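Local coordinates for protein glycoside hydrolase YxiA (Bacillus licheniformis, PDB 3LV4) that probably hydrolyses arabinan as a calcium-binding glycoside hydrolase of family 43, similar to arabinan endo-1,5-alpha-L-arabinosidases, at residues A336-A341 with V425-A430. Residues are numbered along the deposited sequence; the frame is centred on the assembly and turned at random.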
loop_
_atom_site.group_PDB
_atom_site.type_symbol
_atom_site.label_atom_id
_atom_site.label_comp_id
_atom_site.label_asym_id
_atom_site.label_seq_id
_atom_site.Cartn_x
_atom_site.Cartn_y
_atom_site.Cartn_z
ATOM N N ALA A 336 -6.171 -9.996 -5.483
ATOM C CA ALA A 336 -6.940 -10.443 -6.644
ATOM C C ALA A 336 -6.375 -9.750 -7.883
ATOM O O ALA A 336 -6.049 -8.571 -7.831
ATOM C CB ALA A 336 -8.411 -10.098 -6.464
ATOM N N PRO A 337 -6.229 -10.483 -8.999
ATOM C CA PRO A 337 -5.554 -9.879 -10.161
ATOM C C PRO A 337 -6.297 -8.699 -10.809
ATOM O O PRO A 337 -5.650 -7.835 -11.393
ATOM C CB PRO A 337 -5.442 -11.047 -11.152
ATOM C CG PRO A 337 -5.488 -12.293 -10.277
ATOM C CD PRO A 337 -6.459 -11.931 -9.174
ATOM N N HIS A 338 -7.623 -8.664 -10.716
ATOM C CA HIS A 338 -8.399 -7.574 -11.317
ATOM C C HIS A 338 -9.025 -6.637 -10.291
ATOM O O HIS A 338 -9.289 -7.038 -9.158
ATOM C CB HIS A 338 -9.483 -8.128 -12.236
ATOM C CG HIS A 338 -8.942 -8.960 -13.348
ATOM N ND1 HIS A 338 -8.157 -8.430 -14.352
ATOM C CD2 HIS A 338 -9.034 -10.285 -13.602
ATOM C CE1 HIS A 338 -7.806 -9.393 -15.185
ATOM N NE2 HIS A 338 -8.324 -10.528 -14.752
ATOM N N ARG A 339 -9.282 -5.395 -10.706
ATOM C CA ARG A 339 -9.854 -4.401 -9.807
ATOM C C ARG A 339 -11.230 -4.843 -9.299
ATOM O O ARG A 339 -11.934 -5.619 -9.954
ATOM C CB ARG A 339 -9.948 -3.027 -10.498
ATOM C CG ARG A 339 -10.999 -2.963 -11.595
ATOM C CD ARG A 339 -10.833 -1.743 -12.487
ATOM N NE ARG A 339 -10.883 -0.479 -11.758
ATOM C CZ ARG A 339 -10.983 0.708 -12.355
ATOM N NH1 ARG A 339 -11.041 0.778 -13.680
ATOM N NH2 ARG A 339 -11.025 1.821 -11.635
ATOM N N TYR A 340 -11.604 -4.336 -8.130
ATOM C CA TYR A 340 -12.845 -4.725 -7.468
ATOM C C TYR A 340 -14.090 -4.315 -8.246
ATOM O O TYR A 340 -14.241 -3.152 -8.614
ATOM C CB TYR A 340 -12.898 -4.119 -6.064
ATOM C CG TYR A 340 -14.142 -4.494 -5.294
ATOM C CD1 TYR A 340 -14.409 -5.820 -4.978
ATOM C CD2 TYR A 340 -15.043 -3.525 -4.875
ATOM C CE1 TYR A 340 -15.542 -6.174 -4.275
ATOM C CE2 TYR A 340 -16.179 -3.868 -4.170
ATOM C CZ TYR A 340 -16.420 -5.196 -3.867
ATOM O OH TYR A 340 -17.551 -5.552 -3.169
ATOM N N ALA A 341 -14.987 -5.275 -8.465
ATOM C CA ALA A 341 -16.225 -5.025 -9.194
ATOM C C ALA A 341 -17.434 -5.603 -8.463
ATOM O O ALA A 341 -18.471 -5.876 -9.075
ATOM C CB ALA A 341 -16.134 -5.593 -10.597
ATOM N N VAL A 425 -14.232 -13.795 -15.541
ATOM C CA VAL A 425 -13.171 -14.777 -15.711
ATOM C C VAL A 425 -12.856 -15.441 -14.381
ATOM O O VAL A 425 -13.230 -14.932 -13.329
ATOM C CB VAL A 425 -11.878 -14.133 -16.264
ATOM C CG1 VAL A 425 -12.101 -13.626 -17.685
ATOM C CG2 VAL A 425 -11.400 -13.003 -15.345
HETATM N N MSE A 426 -12.171 -16.580 -14.428
HETATM C CA MSE A 426 -11.683 -17.219 -13.211
HETATM C C MSE A 426 -10.262 -16.738 -12.960
HETATM O O MSE A 426 -9.465 -16.659 -13.886
HETATM C CB MSE A 426 -11.690 -18.746 -13.351
HETATM C CG MSE A 426 -11.104 -19.476 -12.132
HETATM SE SE MSE A 426 -12.107 -19.099 -10.475
HETATM C CE MSE A 426 -13.769 -20.039 -10.946
ATOM N N THR A 427 -9.933 -16.410 -11.717
ATOM C CA THR A 427 -8.569 -16.004 -11.418
ATOM C C THR A 427 -8.002 -16.834 -10.278
ATOM O O THR A 427 -8.736 -17.491 -9.549
ATOM C CB THR A 427 -8.484 -14.502 -11.036
ATOM O OG1 THR A 427 -8.969 -14.308 -9.697
ATOM C CG2 THR A 427 -9.305 -13.651 -12.011
ATOM N N PHE A 428 -6.682 -16.813 -10.141
ATOM C CA PHE A 428 -6.048 -17.258 -8.918
ATOM C C PHE A 428 -4.908 -16.307 -8.594
ATOM O O PHE A 428 -4.387 -15.624 -9.472
ATOM C CB PHE A 428 -5.566 -18.721 -9.003
ATOM C CG PHE A 428 -4.485 -18.964 -10.018
ATOM C CD1 PHE A 428 -3.158 -18.691 -9.720
ATOM C CD2 PHE A 428 -4.792 -19.511 -11.260
ATOM C CE1 PHE A 428 -2.150 -18.936 -10.650
ATOM C CE2 PHE A 428 -3.793 -19.763 -12.195
ATOM C CZ PHE A 428 -2.469 -19.467 -11.891
ATOM N N SER A 429 -4.544 -16.248 -7.321
ATOM C CA SER A 429 -3.467 -15.378 -6.876
ATOM C C SER A 429 -2.788 -16.100 -5.737
ATOM O O SER A 429 -3.454 -16.523 -4.796
ATOM C CB SER A 429 -4.017 -14.034 -6.397
ATOM O OG SER A 429 -2.967 -13.179 -5.961
ATOM N N ALA A 430 -1.475 -16.275 -5.825
ATOM C CA ALA A 430 -0.786 -17.104 -4.842
ATOM C C ALA A 430 0.609 -16.578 -4.505
ATOM O O ALA A 430 1.164 -15.751 -5.234
ATOM C CB ALA A 430 -0.712 -18.557 -5.331
#
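Pro337 lays the CG-CD edge of its ring against Thr427, slanting across the threonine side chain. Its CD lies 3.5 Å from Thr427 OG1, and Pro337 CD and CG each lie 3.8 Å from Thr427 CB. CG also reaches the backbone further along the strand, 3.6 Å from Phe428 O, while CD stands 4.3 Å from Ser429 CB. The neighbouring His338 brings the CD2-NE2 side of its imidazole to the strand. Thr427 CG2 meets that ring at its edge, near the ring plane, 3.7 Å from His338 CD2. Val425 CG2 approaches the ring obliquely, 4.0 Å from His338 NE2. The two branches of Thr427 thus serve two partners: with chi1 at 76°, OG1 sits between the backbone N and the carbonyl carbon and faces the proline, leaving CG2 for the histidine. No hydrogen bond joins the segments; several of their polar groups bond elsewhere. Thr427 OG1 bonds to Leu414 O, His338 NE2 to Ser441 OG and His338 N to Gln416 OE1, while Ser429 OG bonds to Val335 O just ahead of the loop. An alanine in place of Pro337, lacking CG and CD, would probably open a gap beside Thr427 and Phe428 O. The contact joins the loop after strand 333-335 to strand 423-432, both within the C-terminal lipocalin-like region. The chemistry is van der Waals contact, of the proline carbons with a hydroxyl and a carbonyl oxygen and of the imidazole edge with methyl groups, so fit across this buried junction rests on shape, and the outside bonds to Leu414, Ser441 and Gln416 probably fix how Thr427 and His338 present their carbon surfaces.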